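Local coordinates for protein glutamate racemase (Escherichia coli, PDB 2JFN) that belongs to the Asp/Glu/hydantoin racemase family and has an alpha/beta architecture in which helices pack against two beta sheets, at residues P20-V24 with A246-N252; H48-A52 with V79-L85. One frame throughout, in Å; residues are numbered along the deposited sequence.

Contact 1 (P20-V24 with A246-N252)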
# COMPACT_ATOMS: atom_id res chain seq x y z
N PRO A 20 26.96 2.76 5.58
CA PRO A 20 25.87 3.54 4.94
C PRO A 20 25.26 2.77 3.78
O PRO A 20 25.98 2.19 2.95
CB PRO A 20 26.48 4.85 4.44
CG PRO A 20 27.74 4.96 5.29
CD PRO A 20 28.23 3.51 5.49
N ARG A 21 23.93 2.77 3.71
CA ARG A 21 23.22 2.07 2.65
C ARG A 21 22.20 3.00 2.02
O ARG A 21 21.82 4.01 2.62
CB ARG A 21 22.50 0.84 3.21
CG ARG A 21 22.88 0.47 4.64
CD ARG A 21 21.95 1.14 5.66
NE ARG A 21 21.99 0.43 6.94
CZ ARG A 21 21.18 0.67 7.97
NH1 ARG A 21 20.26 1.62 7.90
NH2 ARG A 21 21.31 -0.05 9.08
N PRO A 22 21.73 2.69 0.79
CA PRO A 22 20.75 3.56 0.14
C PRO A 22 19.50 3.78 0.97
O PRO A 22 18.95 2.86 1.58
CB PRO A 22 20.48 2.85 -1.19
CG PRO A 22 20.87 1.43 -0.93
CD PRO A 22 22.09 1.55 -0.07
N THR A 23 19.07 5.03 1.01
CA THR A 23 17.90 5.44 1.76
C THR A 23 16.65 5.26 0.91
O THR A 23 16.53 5.83 -0.17
CB THR A 23 18.02 6.92 2.18
OG1 THR A 23 19.13 7.07 3.07
CG2 THR A 23 16.74 7.40 2.85
N VAL A 24 15.73 4.45 1.41
CA VAL A 24 14.48 4.19 0.71
C VAL A 24 13.28 4.60 1.54
O VAL A 24 13.13 4.19 2.69
CB VAL A 24 14.35 2.70 0.34
CG1 VAL A 24 12.97 2.42 -0.22
CG2 VAL A 24 15.43 2.33 -0.68
N ALA A 246 22.34 8.10 -2.68
CA ALA A 246 21.85 8.72 -1.46
C ALA A 246 21.77 7.64 -0.38
O ALA A 246 20.87 6.80 -0.39
CB ALA A 246 20.47 9.33 -1.70
N LYS A 247 22.71 7.68 0.56
CA LYS A 247 22.75 6.67 1.62
C LYS A 247 23.01 7.24 3.01
O LYS A 247 23.47 8.37 3.16
CB LYS A 247 23.84 5.65 1.29
CG LYS A 247 25.20 6.27 1.03
CD LYS A 247 26.23 5.21 0.63
CE LYS A 247 27.55 5.85 0.24
NZ LYS A 247 28.12 6.65 1.36
N SER A 248 22.73 6.43 4.02
CA SER A 248 22.93 6.83 5.40
C SER A 248 23.23 5.61 6.27
O SER A 248 22.86 4.48 5.93
CB SER A 248 21.67 7.54 5.93
OG SER A 248 21.78 7.83 7.31
N ALA A 249 23.91 5.83 7.39
CA ALA A 249 24.23 4.74 8.30
C ALA A 249 23.27 4.74 9.49
O ALA A 249 23.30 3.84 10.32
CB ALA A 249 25.68 4.88 8.79
N ASP A 250 22.40 5.76 9.55
CA ASP A 250 21.43 5.85 10.63
C ASP A 250 20.49 4.65 10.58
O ASP A 250 20.31 4.03 9.53
CB ASP A 250 20.61 7.15 10.54
CG ASP A 250 21.44 8.39 10.84
OD1 ASP A 250 22.60 8.24 11.29
OD2 ASP A 250 20.94 9.51 10.63
N ALA A 251 19.88 4.33 11.72
CA ALA A 251 18.95 3.21 11.80
C ALA A 251 17.63 3.57 11.13
O ALA A 251 17.35 4.75 10.89
CB ALA A 251 18.71 2.85 13.26
N ASN A 252 16.82 2.56 10.84
CA ASN A 252 15.53 2.78 10.19
C ASN A 252 14.66 3.66 11.07
O ASN A 252 14.70 3.56 12.29
CB ASN A 252 14.81 1.46 9.95
CG ASN A 252 15.60 0.51 9.08
OD1 ASN A 252 16.36 0.94 8.21
ND2 ASN A 252 15.42 -0.78 9.30
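R21 meets the 246-252 segment through a side chain that starts almost eclipsed, with CG close over the backbone N (chi1 -10°), and then bends at chi2 (91°) before running out nearly straight. These torsions carry the guanidinium along the turn that follows S248: NH1 lies 2.9 Å from D250 O, while A249 O sits over one face of the group. The amide of N252 is placed obliquely to it, and N252 OD1 is engaged by the backbone N of Y49. K247 has CG between its backbone N and carbonyl carbon, which lays the chain against P20, CD lying 3.8 Å from P20 CB. On its other flank, P20 CG packs at 4.1 Å on A249 CB.

The backbones form a short antiparallel ladder. R21 and S248 are a hydrogen-bonded pair, R21 N giving to S248 O at 3.0 Å and S248 N to R21 O at 2.9 Å. P22 and K247 form the adjacent non-hydrogen-bonded pair, where P22, lacking an N-H, costs this ladder no bond. T23 N then reaches A246 O at 2.9 Å, and P22 CA adds a CH...O contact to the same oxygen. Beyond the ladder, S248 OG accepts from D250 N at 3.1 Å, an ST turn that braces the bend leading to N252. T23 OG1 is held by H48, and D250 OD2 by Y83. The evidence thus describes a two-residue antiparallel strand, closed by an ST turn, added at the start of strand 21-28, whose other sheet partners, 48-53 and 87-90, run parallel to it.

Contact 2 (H48-A52 with V79-L85)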
# COMPACT_ATOMS: atom_id res chain seq x y z
N HIS A 48 18.57 1.63 4.32
CA HIS A 48 18.21 2.59 5.36
C HIS A 48 16.77 2.94 5.03
O HIS A 48 16.51 3.76 4.14
CB HIS A 48 19.05 3.86 5.30
CG HIS A 48 18.53 4.97 6.16
ND1 HIS A 48 18.42 6.27 5.73
CD2 HIS A 48 18.09 4.97 7.45
CE1 HIS A 48 17.95 7.03 6.70
NE2 HIS A 48 17.74 6.26 7.76
N TYR A 49 15.83 2.31 5.72
CA TYR A 49 14.42 2.55 5.45
C TYR A 49 13.79 3.66 6.27
O TYR A 49 14.08 3.85 7.45
CB TYR A 49 13.61 1.26 5.68
CG TYR A 49 13.86 0.16 4.67
CD1 TYR A 49 14.71 -0.90 4.97
CD2 TYR A 49 13.22 0.17 3.44
CE1 TYR A 49 14.92 -1.94 4.05
CE2 TYR A 49 13.42 -0.85 2.51
CZ TYR A 49 14.27 -1.91 2.82
OH TYR A 49 14.44 -2.93 1.91
N ILE A 50 12.92 4.40 5.60
CA ILE A 50 12.16 5.47 6.24
C ILE A 50 10.72 5.14 5.92
O ILE A 50 10.36 4.99 4.75
CB ILE A 50 12.47 6.85 5.63
CG1 ILE A 50 13.94 7.22 5.86
CG2 ILE A 50 11.55 7.90 6.26
CD1 ILE A 50 14.39 8.40 5.02
N TYR A 51 9.90 4.99 6.95
CA TYR A 51 8.48 4.72 6.74
C TYR A 51 7.75 5.98 7.16
O TYR A 51 7.95 6.49 8.26
CB TYR A 51 7.99 3.54 7.58
CG TYR A 51 6.57 3.14 7.24
CD1 TYR A 51 5.49 3.54 8.03
CD2 TYR A 51 6.30 2.41 6.08
CE1 TYR A 51 4.17 3.23 7.66
CE2 TYR A 51 4.99 2.09 5.71
CZ TYR A 51 3.93 2.51 6.49
OH TYR A 51 2.64 2.21 6.08
N ALA A 52 6.90 6.49 6.27
CA ALA A 52 6.14 7.70 6.59
C ALA A 52 4.66 7.45 6.34
O ALA A 52 4.28 6.94 5.29
CB ALA A 52 6.63 8.87 5.74
N VAL A 79 10.32 14.71 3.81
CA VAL A 79 11.20 13.59 4.08
C VAL A 79 12.58 13.85 3.46
O VAL A 79 13.60 13.65 4.11
CB VAL A 79 10.65 12.26 3.51
CG1 VAL A 79 11.66 11.15 3.75
CG2 VAL A 79 9.32 11.91 4.18
N GLN A 80 12.58 14.32 2.22
CA GLN A 80 13.82 14.62 1.49
C GLN A 80 14.70 15.62 2.23
O GLN A 80 15.92 15.64 2.05
CB GLN A 80 13.52 15.16 0.09
CG GLN A 80 14.78 15.55 -0.68
CD GLN A 80 14.50 16.02 -2.09
OE1 GLN A 80 13.87 17.06 -2.30
NE2 GLN A 80 14.98 15.27 -3.06
N GLU A 81 14.08 16.46 3.05
CA GLU A 81 14.82 17.46 3.81
C GLU A 81 15.55 16.79 4.96
O GLU A 81 16.65 17.21 5.33
CB GLU A 81 13.88 18.53 4.34
CG GLU A 81 13.55 19.59 3.32
CD GLU A 81 14.79 20.33 2.85
OE1 GLU A 81 15.56 20.82 3.70
OE2 GLU A 81 14.99 20.42 1.62
N ARG A 82 14.95 15.75 5.52
CA ARG A 82 15.55 15.02 6.63
C ARG A 82 16.64 14.09 6.10
O ARG A 82 17.71 13.95 6.71
CB ARG A 82 14.49 14.21 7.38
CG ARG A 82 13.55 15.06 8.24
CD ARG A 82 14.32 15.75 9.37
NE ARG A 82 14.86 14.78 10.32
CZ ARG A 82 14.18 14.30 11.36
NH1 ARG A 82 12.94 14.71 11.59
NH2 ARG A 82 14.74 13.40 12.16
N TYR A 83 16.38 13.44 4.97
CA TYR A 83 17.34 12.53 4.36
C TYR A 83 17.26 12.49 2.84
O TYR A 83 16.17 12.33 2.28
CB TYR A 83 17.13 11.08 4.83
CG TYR A 83 17.43 10.78 6.28
CD1 TYR A 83 16.42 10.79 7.24
CD2 TYR A 83 18.72 10.45 6.68
CE1 TYR A 83 16.69 10.47 8.56
CE2 TYR A 83 19.00 10.12 8.01
CZ TYR A 83 17.98 10.14 8.94
OH TYR A 83 18.26 9.82 10.25
N PRO A 84 18.40 12.65 2.15
CA PRO A 84 18.35 12.60 0.69
C PRO A 84 17.85 11.18 0.40
O PRO A 84 18.22 10.24 1.10
CB PRO A 84 19.81 12.78 0.29
CG PRO A 84 20.31 13.73 1.36
CD PRO A 84 19.71 13.15 2.62
N LEU A 85 17.01 11.02 -0.61
CA LEU A 85 16.44 9.71 -0.92
C LEU A 85 17.02 9.07 -2.17
O LEU A 85 17.28 9.74 -3.16
CB LEU A 85 14.93 9.83 -1.09
CG LEU A 85 14.13 10.49 0.04
CD1 LEU A 85 12.67 10.64 -0.36
CD2 LEU A 85 14.26 9.65 1.30
O HOH W 1 16.95 7.37 10.04
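The Y83 ring receives the edge of H48 on one face: H48 CE1 stands 3.4 Å above the plane of the Y83 ring, displaced toward its rim. Seen from the imidazole, Y83 CG and a water both lie at the edge, in the ring plane. With the H48 and Y83 ring centroids 4.7 Å apart and the planes at 66°, the pair qualifies as edge-to-face, though short of perpendicular. CG of H48 is anti to the backbone N (chi1 168°), which sends the imidazole off the strand toward the end of the helix. The in-plane water sits 2.7 Å from H48 NE2 and gives a weak hydrogen bond of 2.8 Å to Y83 OH, bridging the two rings beyond their stack.

Next along the strand, I50 fills the angle between the aromatic pair and the helix. Its outstretched CD1 (chi2 167°) reaches Y83 CB at 3.8 Å, L85 CD2 at 3.9 Å and V79 CG1 at 4.1 Å, so one methyl touches three residues. A52 continues the row, its CB 4.3 Å from V79 CG2. Y83, the first residue past the helix, is still tied back to its last turn by the bond from Y83 N to V79 O, and both side chains point to the strand. Here helix 65-82, the connection of a beta-alpha-beta crossover from strand 48-53 to strand 87-90, meets the sheet.

Direct contacts are aromatic or apolar, the latter through I50, A52 and V79 methyls; water supplies the polar bridge. T23 OG1 at ND1 and the water at NE2 probably set the rotation of the H48 ring, while D250 OD2 anchors the hydroxyl end of Y83, whose turn about its own axis is left to packing by H48 and I50.

Contact 1 is a surface contact and contact 2 a buried one, yet their centres are only 9 Å apart and both rest on the same sheet, through the neighbouring strands 21-28 and 48-53. Their chemistry follows their place. Segments 20-24 and 246-252 are joined edge to edge by backbone hydrogen bonds, with exposed proline and lysine alongside; segments 48-52 and 79-85 join a sheet face to the end of a helix and the chain after it by side chains alone, with a bridging water. The two meet directly: T23 packs CG2 on I50 CD1 at 3.4 Å, and D250 O lies 3.2 Å from H48 CD2, so the added strand and its turn border the aromatic pair.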